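Local coordinates for protein probable LacI-family transcriptional regulator (Corynebacterium glutamicum ATCC 13032, PDB 3BIL) that probably acts as a LacI-family transcription factor that binds regulatory DNA and carries a periplasmic-binding-protein-like domain, at residues A[80-91]-A[294-304]; A[185-196]-A[215-225]. One frame throughout, in Å; residues are numbered along the deposited sequence.

Contact 1 (A[80-91]-A[294-304])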
loop_
_atom_site.group_PDB
_atom_site.type_symbol
_atom_site.label_atom_id
_atom_site.label_comp_id
_atom_site.label_asym_id
_atom_site.label_seq_id
_atom_site.Cartn_x
_atom_site.Cartn_y
_atom_site.Cartn_z
ATOM N N TYR A 80 5.932 1.450 0.982
ATOM C CA TYR A 80 7.147 2.164 0.621
ATOM C C TYR A 80 7.574 1.912 -0.823
ATOM O O TYR A 80 7.902 2.838 -1.556
ATOM C CB TYR A 80 8.264 1.771 1.554
ATOM C CG TYR A 80 9.621 2.282 1.142
ATOM C CD1 TYR A 80 10.065 3.551 1.527
ATOM C CD2 TYR A 80 10.471 1.480 0.386
ATOM C CE1 TYR A 80 11.304 4.000 1.178
ATOM C CE2 TYR A 80 11.711 1.928 0.016
ATOM C CZ TYR A 80 12.123 3.185 0.422
ATOM O OH TYR A 80 13.376 3.587 0.059
ATOM N N PHE A 81 7.584 0.651 -1.219
ATOM C CA PHE A 81 7.928 0.305 -2.552
ATOM C C PHE A 81 6.839 0.702 -3.574
ATOM O O PHE A 81 7.144 0.875 -4.762
ATOM C CB PHE A 81 8.221 -1.190 -2.612
ATOM C CG PHE A 81 9.522 -1.577 -1.982
ATOM C CD1 PHE A 81 10.718 -0.992 -2.397
ATOM C CD2 PHE A 81 9.561 -2.541 -0.988
ATOM C CE1 PHE A 81 11.947 -1.364 -1.810
ATOM C CE2 PHE A 81 10.776 -2.936 -0.405
ATOM C CZ PHE A 81 11.979 -2.343 -0.800
ATOM N N ALA A 82 5.580 0.829 -3.132
ATOM C CA ALA A 82 4.525 1.322 -4.030
ATOM C C ALA A 82 4.656 2.853 -4.170
ATOM O O ALA A 82 4.439 3.424 -5.250
ATOM C CB ALA A 82 3.147 0.916 -3.532
ATOM N N ALA A 83 5.044 3.515 -3.081
ATOM C CA ALA A 83 5.377 4.944 -3.145
ATOM C C ALA A 83 6.551 5.186 -4.085
ATOM O O ALA A 83 6.486 6.040 -4.932
ATOM C CB ALA A 83 5.657 5.514 -1.744
ATOM N N MET A 84 7.615 4.407 -3.946
ATOM C CA MET A 84 8.778 4.569 -4.785
ATOM C C MET A 84 8.436 4.453 -6.285
ATOM O O MET A 84 8.943 5.239 -7.089
ATOM C CB MET A 84 9.858 3.573 -4.404
ATOM C CG MET A 84 11.227 3.869 -5.070
ATOM S SD MET A 84 12.232 2.442 -4.756
ATOM C CE MET A 84 12.777 2.859 -3.097
ATOM N N VAL A 85 7.602 3.486 -6.668
ATOM C CA VAL A 85 7.295 3.303 -8.089
ATOM C C VAL A 85 6.327 4.364 -8.601
ATOM O O VAL A 85 6.455 4.808 -9.726
ATOM C CB VAL A 85 6.844 1.862 -8.473
ATOM C CG1 VAL A 85 7.867 0.837 -7.997
ATOM C CG2 VAL A 85 5.444 1.542 -7.941
ATOM N N THR A 86 5.382 4.794 -7.777
ATOM C CA THR A 86 4.540 5.899 -8.159
ATOM C C THR A 86 5.450 7.094 -8.482
ATOM O O THR A 86 5.302 7.709 -9.527
ATOM C CB THR A 86 3.567 6.268 -7.032
ATOM O OG1 THR A 86 2.825 5.114 -6.652
ATOM C CG2 THR A 86 2.598 7.357 -7.454
ATOM N N GLU A 87 6.398 7.411 -7.604
ATOM C CA GLU A 87 7.314 8.538 -7.861
ATOM C C GLU A 87 8.360 8.364 -8.955
ATOM O O GLU A 87 8.781 9.348 -9.559
ATOM C CB GLU A 87 7.970 9.071 -6.580
ATOM C CG GLU A 87 7.439 10.467 -6.184
ATOM C CD GLU A 87 6.020 10.450 -5.546
ATOM O OE1 GLU A 87 5.909 10.762 -4.332
ATOM O OE2 GLU A 87 5.022 10.132 -6.251
ATOM N N ILE A 88 8.789 7.128 -9.188
ATOM C CA ILE A 88 9.705 6.815 -10.279
ATOM C C ILE A 88 8.951 6.946 -11.590
ATOM O O ILE A 88 9.522 7.366 -12.587
ATOM C CB ILE A 88 10.254 5.376 -10.185
ATOM C CG1 ILE A 88 11.348 5.278 -9.134
ATOM C CG2 ILE A 88 10.832 4.926 -11.515
ATOM C CD1 ILE A 88 11.688 3.853 -8.748
ATOM N N GLN A 89 7.666 6.581 -11.591
ATOM C CA GLN A 89 6.867 6.667 -12.807
ATOM C C GLN A 89 6.584 8.116 -13.192
ATOM O O GLN A 89 6.630 8.460 -14.378
ATOM C CB GLN A 89 5.551 5.921 -12.682
ATOM C CG GLN A 89 4.699 6.127 -13.894
ATOM C CD GLN A 89 3.436 5.326 -13.890
ATOM O OE1 GLN A 89 3.462 4.098 -13.927
ATOM N NE2 GLN A 89 2.303 6.023 -13.880
ATOM N N SER A 90 6.290 8.943 -12.186
ATOM C CA SER A 90 5.932 10.335 -12.386
ATOM C C SER A 90 7.129 11.174 -12.902
ATOM O O SER A 90 6.992 11.944 -13.876
ATOM C CB SER A 90 5.343 10.888 -11.093
ATOM O OG SER A 90 5.673 12.241 -10.899
ATOM N N THR A 91 8.289 11.009 -12.263
ATOM C CA THR A 91 9.551 11.598 -12.724
ATOM C C THR A 91 9.955 11.155 -14.145
ATOM O O THR A 91 10.345 11.992 -14.969
ATOM C CB THR A 91 10.691 11.316 -11.720
ATOM O OG1 THR A 91 10.301 11.790 -10.424
ATOM C CG2 THR A 91 11.961 12.037 -12.121
ATOM N N GLN A 294 12.560 8.105 5.001
ATOM C CA GLN A 294 13.641 7.852 4.092
ATOM C C GLN A 294 13.581 8.680 2.856
ATOM O O GLN A 294 14.443 8.541 1.975
ATOM C CB GLN A 294 13.533 6.436 3.621
ATOM C CG GLN A 294 14.319 5.509 4.422
ATOM C CD GLN A 294 14.149 4.179 3.861
ATOM O OE1 GLN A 294 14.943 3.754 3.018
ATOM N NE2 GLN A 294 13.048 3.527 4.226
ATOM N N ASN A 295 12.542 9.492 2.749
ATOM C CA ASN A 295 12.416 10.421 1.661
ATOM C C ASN A 295 12.397 9.741 0.289
ATOM O O ASN A 295 13.241 10.022 -0.563
ATOM C CB ASN A 295 13.525 11.476 1.756
ATOM C CG ASN A 295 13.038 12.835 1.350
ATOM O OD1 ASN A 295 12.893 13.132 0.152
ATOM N ND2 ASN A 295 12.714 13.662 2.352
ATOM N N VAL A 296 11.399 8.880 0.088
ATOM C CA VAL A 296 11.250 8.059 -1.119
ATOM C C VAL A 296 11.271 8.885 -2.372
ATOM O O VAL A 296 11.794 8.427 -3.386
ATOM C CB VAL A 296 9.898 7.314 -1.186
ATOM C CG1 VAL A 296 10.120 5.910 -1.643
ATOM C CG2 VAL A 296 9.202 7.338 0.132
ATOM N N GLU A 297 10.666 10.073 -2.304
ATOM C CA GLU A 297 10.516 10.967 -3.473
ATOM C C GLU A 297 11.878 11.366 -4.072
ATOM O O GLU A 297 12.085 11.306 -5.288
ATOM C CB GLU A 297 9.648 12.199 -3.120
ATOM C CG GLU A 297 9.265 13.106 -4.321
ATOM C CD GLU A 297 8.023 14.027 -4.088
ATOM O OE1 GLU A 297 7.718 14.854 -4.995
ATOM O OE2 GLU A 297 7.360 13.936 -3.018
ATOM N N GLN A 298 12.810 11.721 -3.196
ATOM C CA GLN A 298 14.132 12.150 -3.584
ATOM C C GLN A 298 14.975 10.993 -4.125
ATOM O O GLN A 298 15.774 11.190 -5.020
ATOM C CB GLN A 298 14.800 12.758 -2.368
ATOM C CG GLN A 298 15.894 13.757 -2.638
ATOM C CD GLN A 298 16.468 14.272 -1.337
ATOM O OE1 GLN A 298 17.689 14.415 -1.186
ATOM N NE2 GLN A 298 15.579 14.519 -0.356
ATOM N N LEU A 299 14.797 9.792 -3.568
ATOM C CA LEU A 299 15.525 8.623 -4.030
ATOM C C LEU A 299 15.120 8.230 -5.427
ATOM O O LEU A 299 15.979 7.905 -6.250
ATOM C CB LEU A 299 15.284 7.447 -3.107
ATOM C CG LEU A 299 16.375 7.433 -2.060
ATOM C CD1 LEU A 299 15.864 6.901 -0.705
ATOM C CD2 LEU A 299 17.543 6.639 -2.625
ATOM N N ALA A 300 13.807 8.243 -5.668
ATOM C CA ALA A 300 13.216 8.040 -6.980
ATOM C C ALA A 300 13.609 9.141 -8.009
ATOM O O ALA A 300 13.960 8.807 -9.149
ATOM C CB ALA A 300 11.705 7.925 -6.856
ATOM N N GLN A 301 13.539 10.422 -7.610
ATOM C CA GLN A 301 14.079 11.551 -8.398
ATOM C C GLN A 301 15.530 11.270 -8.779
ATOM O O GLN A 301 15.851 11.122 -9.958
ATOM C CB GLN A 301 14.007 12.865 -7.610
ATOM C CG GLN A 301 13.079 13.952 -8.161
ATOM C CD GLN A 301 11.731 14.043 -7.433
ATOM O OE1 GLN A 301 11.323 15.118 -6.968
ATOM N NE2 GLN A 301 11.025 12.912 -7.348
ATOM N N ARG A 302 16.399 11.150 -7.778
ATOM C CA ARG A 302 17.810 10.843 -8.009
ATOM C C ARG A 302 18.031 9.620 -8.878
ATOM O O ARG A 302 18.864 9.659 -9.772
ATOM C CB ARG A 302 18.585 10.712 -6.694
ATOM C CG ARG A 302 18.703 12.027 -5.952
ATOM C CD ARG A 302 20.010 12.759 -6.254
ATOM N NE ARG A 302 20.898 12.829 -5.078
ATOM C CZ ARG A 302 20.673 13.577 -3.988
ATOM N NH1 ARG A 302 19.565 14.313 -3.877
ATOM N NH2 ARG A 302 21.545 13.569 -2.987
ATOM N N ALA A 303 17.290 8.542 -8.624
ATOM C CA ALA A 303 17.468 7.281 -9.376
ATOM C C ALA A 303 17.127 7.384 -10.858
ATOM O O ALA A 303 17.741 6.711 -11.683
ATOM C CB ALA A 303 16.672 6.142 -8.751
ATOM N N VAL A 304 16.133 8.199 -11.190
ATOM C CA VAL A 304 15.775 8.357 -12.582
ATOM C C VAL A 304 16.736 9.360 -13.290
ATOM O O VAL A 304 17.117 9.135 -14.437
ATOM C CB VAL A 304 14.227 8.596 -12.759
ATOM C CG1 VAL A 304 13.816 9.957 -12.233
ATOM C CG2 VAL A 304 13.794 8.398 -14.209
#
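Y80 meets V296 ring to methyl: CG1 of V296 lies over one face of the phenol ring, 4.1 Å from the Y80 ring centroid and 29° off the ring normal, a CH-pi contact. The ring gets there because CG of Y80 stands anti to the backbone N (chi1 171°). The amide of Q294 crosses the tyrosine at about a right angle, its plane nearly parallel to that of the ring. The polar ends find partners beyond the two segments: Q294 OE1 bonds to S166, Q294 NE2 weakly to D277, and Y80 OH weakly to D152. One turn on, M84 presents its CB to the same methyl, at 3.6 Å from V296 CG1, so one methyl touches both the ring and the methionine. E87 points toward helix 296-304 and lays its CG 3.7 Å from E297 CG; its chain bends at chi2, and E87 OE1 lies 3.7 Å from E297 OE2, with the carboxylate planes steeply inclined to each other. I88 packs its CG1 branch on A300, 3.5 Å from A300 CB, at the pair where the backbones come nearest, with CA of I88 5.0 Å from CA of A300. T91 bonds through OG1 to E87 O, 3.0 Å, in its own helix, so that carbonyl takes both T91 N and T91 OG1. The short segment axes approach to 8.4 Å with a signed crossing angle of -44°. The contact packs helix 79-94, which follows strand 69-73, against helix 296-308, which follows strand 291-293, in the lobe that holds the modelled N terminus; the second subunit packs on another side of helix 79-94, at V85 and T86. With no clear hydrogen bond spanning the helices, the chemistry implies an interface held by apolar packing, with one like-charge approach that solvent would probably screen, since E297 is exposed.

Contact 2 (A[185-196]-A[215-225])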
loop_
_atom_site.group_PDB
_atom_site.type_symbol
_atom_site.label_atom_id
_atom_site.label_comp_id
_atom_site.label_asym_id
_atom_site.label_seq_id
_atom_site.Cartn_x
_atom_site.Cartn_y
_atom_site.Cartn_z
ATOM N N LEU A 185 13.904 3.333 28.067
ATOM C CA LEU A 185 14.745 2.185 27.888
ATOM C C LEU A 185 14.196 1.074 28.725
ATOM O O LEU A 185 13.555 1.368 29.749
ATOM C CB LEU A 185 16.156 2.490 28.389
ATOM C CG LEU A 185 17.033 3.566 27.765
ATOM C CD1 LEU A 185 18.422 3.509 28.499
ATOM C CD2 LEU A 185 17.171 3.440 26.201
ATOM N N PRO A 186 14.520 -0.202 28.372
ATOM C CA PRO A 186 15.313 -0.656 27.220
ATOM C C PRO A 186 14.583 -0.659 25.898
ATOM O O PRO A 186 13.347 -0.733 25.857
ATOM C CB PRO A 186 15.710 -2.121 27.578
ATOM C CG PRO A 186 14.871 -2.518 28.682
ATOM C CD PRO A 186 14.166 -1.315 29.271
ATOM N N ILE A 187 15.362 -0.643 24.824
ATOM C CA ILE A 187 14.833 -0.622 23.506
ATOM C C ILE A 187 14.844 -2.039 22.928
ATOM O O ILE A 187 15.871 -2.726 22.950
ATOM C CB ILE A 187 15.660 0.335 22.601
ATOM C CG1 ILE A 187 15.734 1.735 23.225
ATOM C CG2 ILE A 187 15.080 0.387 21.130
ATOM C CD1 ILE A 187 16.806 2.659 22.633
ATOM N N GLY A 188 13.694 -2.473 22.408
ATOM C CA GLY A 188 13.603 -3.673 21.615
ATOM C C GLY A 188 13.658 -3.287 20.156
ATOM O O GLY A 188 12.677 -2.827 19.591
ATOM N N TYR A 189 14.797 -3.475 19.524
ATOM C CA TYR A 189 14.901 -3.145 18.121
ATOM C C TYR A 189 14.526 -4.369 17.327
ATOM O O TYR A 189 14.995 -5.484 17.575
ATOM C CB TYR A 189 16.292 -2.650 17.751
ATOM C CG TYR A 189 16.510 -2.426 16.247
ATOM C CD1 TYR A 189 16.168 -1.213 15.650
ATOM C CD2 TYR A 189 17.086 -3.417 15.433
ATOM C CE1 TYR A 189 16.359 -1.001 14.322
ATOM C CE2 TYR A 189 17.273 -3.204 14.063
ATOM C CZ TYR A 189 16.890 -1.998 13.530
ATOM O OH TYR A 189 17.060 -1.729 12.213
ATOM N N LEU A 190 13.648 -4.151 16.371
ATOM C CA LEU A 190 13.081 -5.232 15.635
ATOM C C LEU A 190 13.669 -5.158 14.241
ATOM O O LEU A 190 13.247 -4.372 13.401
ATOM C CB LEU A 190 11.544 -5.155 15.706
ATOM C CG LEU A 190 10.723 -6.277 15.078
ATOM C CD1 LEU A 190 10.798 -7.486 15.964
ATOM C CD2 LEU A 190 9.267 -5.893 14.856
ATOM N N SER A 191 14.691 -5.968 14.032
ATOM C CA SER A 191 15.442 -6.038 12.776
ATOM C C SER A 191 14.637 -6.487 11.575
ATOM O O SER A 191 13.513 -7.023 11.690
ATOM C CB SER A 191 16.620 -6.999 12.969
ATOM O OG SER A 191 17.364 -7.189 11.799
ATOM N N GLY A 192 15.226 -6.246 10.415
ATOM C CA GLY A 192 14.759 -6.817 9.170
ATOM C C GLY A 192 15.696 -7.911 8.674
ATOM O O GLY A 192 16.759 -8.159 9.270
ATOM N N PRO A 193 15.309 -8.576 7.569
ATOM C CA PRO A 193 16.074 -9.688 7.001
ATOM C C PRO A 193 17.562 -9.371 6.980
ATOM O O PRO A 193 17.963 -8.321 6.471
ATOM C CB PRO A 193 15.534 -9.798 5.566
ATOM C CG PRO A 193 14.535 -8.641 5.391
ATOM C CD PRO A 193 14.112 -8.268 6.769
ATOM N N MET A 194 18.375 -10.262 7.533
ATOM C CA MET A 194 19.818 -10.023 7.587
ATOM C C MET A 194 20.528 -10.313 6.267
ATOM O O MET A 194 21.739 -10.083 6.132
ATOM C CB MET A 194 20.441 -10.742 8.780
ATOM C CG MET A 194 20.016 -10.100 10.130
ATOM S SD MET A 194 20.668 -8.422 10.308
ATOM C CE MET A 194 22.422 -8.802 10.254
ATOM N N ASP A 195 19.751 -10.793 5.295
ATOM C CA ASP A 195 20.228 -11.013 3.925
ATOM C C ASP A 195 20.065 -9.779 3.006
ATOM O O ASP A 195 20.319 -9.856 1.795
ATOM C CB ASP A 195 19.525 -12.232 3.310
ATOM C CG ASP A 195 18.010 -12.061 3.239
ATOM O OD1 ASP A 195 17.547 -10.951 2.896
ATOM O OD2 ASP A 195 17.276 -13.036 3.523
ATOM N N THR A 196 19.625 -8.655 3.578
ATOM C CA THR A 196 19.541 -7.386 2.838
ATOM C C THR A 196 20.571 -6.394 3.365
ATOM O O THR A 196 20.874 -6.374 4.560
ATOM C CB THR A 196 18.082 -6.784 2.810
ATOM O OG1 THR A 196 17.506 -6.743 4.128
ATOM C CG2 THR A 196 17.193 -7.631 1.940
ATOM N N ILE A 215 24.151 4.105 26.146
ATOM C CA ILE A 215 23.064 3.443 26.893
ATOM C C ILE A 215 23.309 1.948 27.037
ATOM O O ILE A 215 22.522 1.238 27.687
ATOM C CB ILE A 215 21.632 3.729 26.304
ATOM C CG1 ILE A 215 21.633 3.534 24.783
ATOM C CG2 ILE A 215 21.217 5.124 26.702
ATOM C CD1 ILE A 215 20.281 3.268 24.189
ATOM N N GLY A 216 24.398 1.463 26.444
ATOM C CA GLY A 216 24.702 0.054 26.580
ATOM C C GLY A 216 23.861 -0.753 25.617
ATOM O O GLY A 216 22.953 -0.209 24.956
ATOM N N GLU A 217 24.182 -2.051 25.538
ATOM C CA GLU A 217 23.606 -2.971 24.567
ATOM C C GLU A 217 22.108 -3.130 24.800
ATOM O O GLU A 217 21.651 -3.201 25.941
ATOM C CB GLU A 217 24.334 -4.312 24.594
ATOM C CG GLU A 217 25.730 -4.244 23.967
ATOM C CD GLU A 217 26.629 -5.458 24.301
ATOM O OE1 GLU A 217 27.209 -6.058 23.347
ATOM O OE2 GLU A 217 26.749 -5.802 25.510
ATOM N N GLN A 218 21.339 -3.154 23.719
ATOM C CA GLN A 218 19.865 -3.224 23.873
ATOM C C GLN A 218 19.347 -4.555 23.368
ATOM O O GLN A 218 20.141 -5.378 22.927
ATOM C CB GLN A 218 19.200 -2.045 23.154
ATOM C CG GLN A 218 19.705 -0.740 23.645
ATOM C CD GLN A 218 19.276 -0.440 25.049
ATOM O OE1 GLN A 218 18.155 -0.710 25.415
ATOM N NE2 GLN A 218 20.172 0.148 25.849
ATOM N N LEU A 219 18.043 -4.790 23.418
ATOM C CA LEU A 219 17.494 -6.057 22.878
ATOM C C LEU A 219 17.318 -5.997 21.376
ATOM O O LEU A 219 16.900 -4.996 20.877
ATOM C CB LEU A 219 16.181 -6.345 23.517
ATOM C CG LEU A 219 16.412 -6.133 24.996
ATOM C CD1 LEU A 219 15.114 -6.166 25.730
ATOM C CD2 LEU A 219 17.366 -7.210 25.499
ATOM N N VAL A 220 17.652 -7.064 20.665
ATOM C CA VAL A 220 17.572 -7.093 19.216
ATOM C C VAL A 220 16.849 -8.355 18.789
ATOM O O VAL A 220 17.244 -9.452 19.183
ATOM C CB VAL A 220 18.959 -7.222 18.592
ATOM C CG1 VAL A 220 18.830 -7.704 17.141
ATOM C CG2 VAL A 220 19.727 -5.900 18.644
ATOM N N PHE A 221 15.805 -8.221 17.984
ATOM C CA PHE A 221 15.194 -9.384 17.350
ATOM C C PHE A 221 15.523 -9.382 15.860
ATOM O O PHE A 221 15.372 -8.355 15.193
ATOM C CB PHE A 221 13.684 -9.390 17.569
ATOM C CG PHE A 221 13.010 -10.641 17.072
ATOM C CD1 PHE A 221 12.682 -11.680 17.969
ATOM C CD2 PHE A 221 12.714 -10.802 15.688
ATOM C CE1 PHE A 221 12.033 -12.889 17.493
ATOM C CE2 PHE A 221 12.107 -11.967 15.210
ATOM C CZ PHE A 221 11.750 -13.016 16.118
ATOM N N LEU A 222 15.989 -10.507 15.331
ATOM C CA LEU A 222 16.296 -10.573 13.888
ATOM C C LEU A 222 15.096 -11.084 13.100
ATOM O O LEU A 222 14.903 -12.280 12.974
ATOM C CB LEU A 222 17.536 -11.419 13.591
ATOM C CG LEU A 222 18.786 -11.085 14.402
ATOM C CD1 LEU A 222 19.912 -12.094 14.103
ATOM C CD2 LEU A 222 19.265 -9.652 14.135
ATOM N N GLY A 223 14.300 -10.161 12.576
ATOM C CA GLY A 223 13.064 -10.470 11.877
ATOM C C GLY A 223 13.305 -10.880 10.438
ATOM O O GLY A 223 14.366 -11.430 10.103
ATOM N N GLY A 224 12.320 -10.609 9.590
ATOM C CA GLY A 224 12.305 -11.154 8.241
ATOM C C GLY A 224 11.312 -10.502 7.297
ATOM O O GLY A 224 11.477 -9.343 6.911
ATOM N N TYR A 225 10.276 -11.241 6.916
ATOM C CA TYR A 225 9.407 -10.774 5.828
ATOM C C TYR A 225 7.916 -10.578 6.183
ATOM O O TYR A 225 7.355 -9.516 5.902
ATOM C CB TYR A 225 9.621 -11.646 4.576
ATOM C CG TYR A 225 11.029 -11.528 3.993
ATOM C CD1 TYR A 225 11.350 -10.495 3.103
ATOM C CD2 TYR A 225 12.042 -12.439 4.344
ATOM C CE1 TYR A 225 12.647 -10.369 2.562
ATOM C CE2 TYR A 225 13.351 -12.329 3.807
ATOM C CZ TYR A 225 13.640 -11.286 2.915
ATOM O OH TYR A 225 14.911 -11.140 2.372
#
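Y189 and F221 are joined by the straightest backbone bond of the strand pair, F221 N to Y189 O at 2.9 Å and 171°. Y189 N reaches back to L219 O, also 2.9 Å, so both backbone polar atoms of Y189 are bonded to the neighbouring strand, as expected where G188, Y189 and L190 pair in parallel with L219, V220 and F221. L190 and F221 point the same way, L190 CD1 touching F221 CB at 3.8 Å. Before the strands, Q218 replaces a backbone partner: its OE1 accepts I187 N at 2.9 Å and 172°, while its NE2 gives a bond to G216 O that fixes the amide's rotation. The bend that turns this amide back toward I187 lies at chi2 (-69°). Together with helix 197-212 the strands form a beta-alpha-beta crossover unit, and strand 219-221 lies at the edge of the sheet within this chain. Past the strands, P193 CG sits over one face of the Y225 ring, 4.0 Å from its centroid, and Y225 OH donates to the syn lone pair of D195 OD1 at 2.7 Å, although D195 is poorly ordered. P193 O and T196 OG1 bond across a type I turn, and T196 OG1 also caps G199 N at the start of the helix. Farther out, F206 stacks on Y189 and F246 meets it edge-to-face, while L237 of helix 227-239 packs against L190, L219 and F221.

Overall arrangement
From the N terminus of the modelled chain, helix 79-94 follows strand 69-73 almost at once, and its partner, helix 296-308, comes more than 200 residues later; contact 1 therefore closes a very long loop. Contact 2 is nested inside that loop and closes a short one of its own, whose 18 intervening residues are nearly all helix. The two lie on opposite sides of the chain's centre, with centres 27 Å apart and nearest atoms about 8 Å apart, and do not touch. Contact 1 lies in the lobe built round strand 69-73, to which the chain returns late for helix 296-308; contact 2 lies in the other lobe, joining edge strand 219-221 to strand 187-190 across helix 197-212.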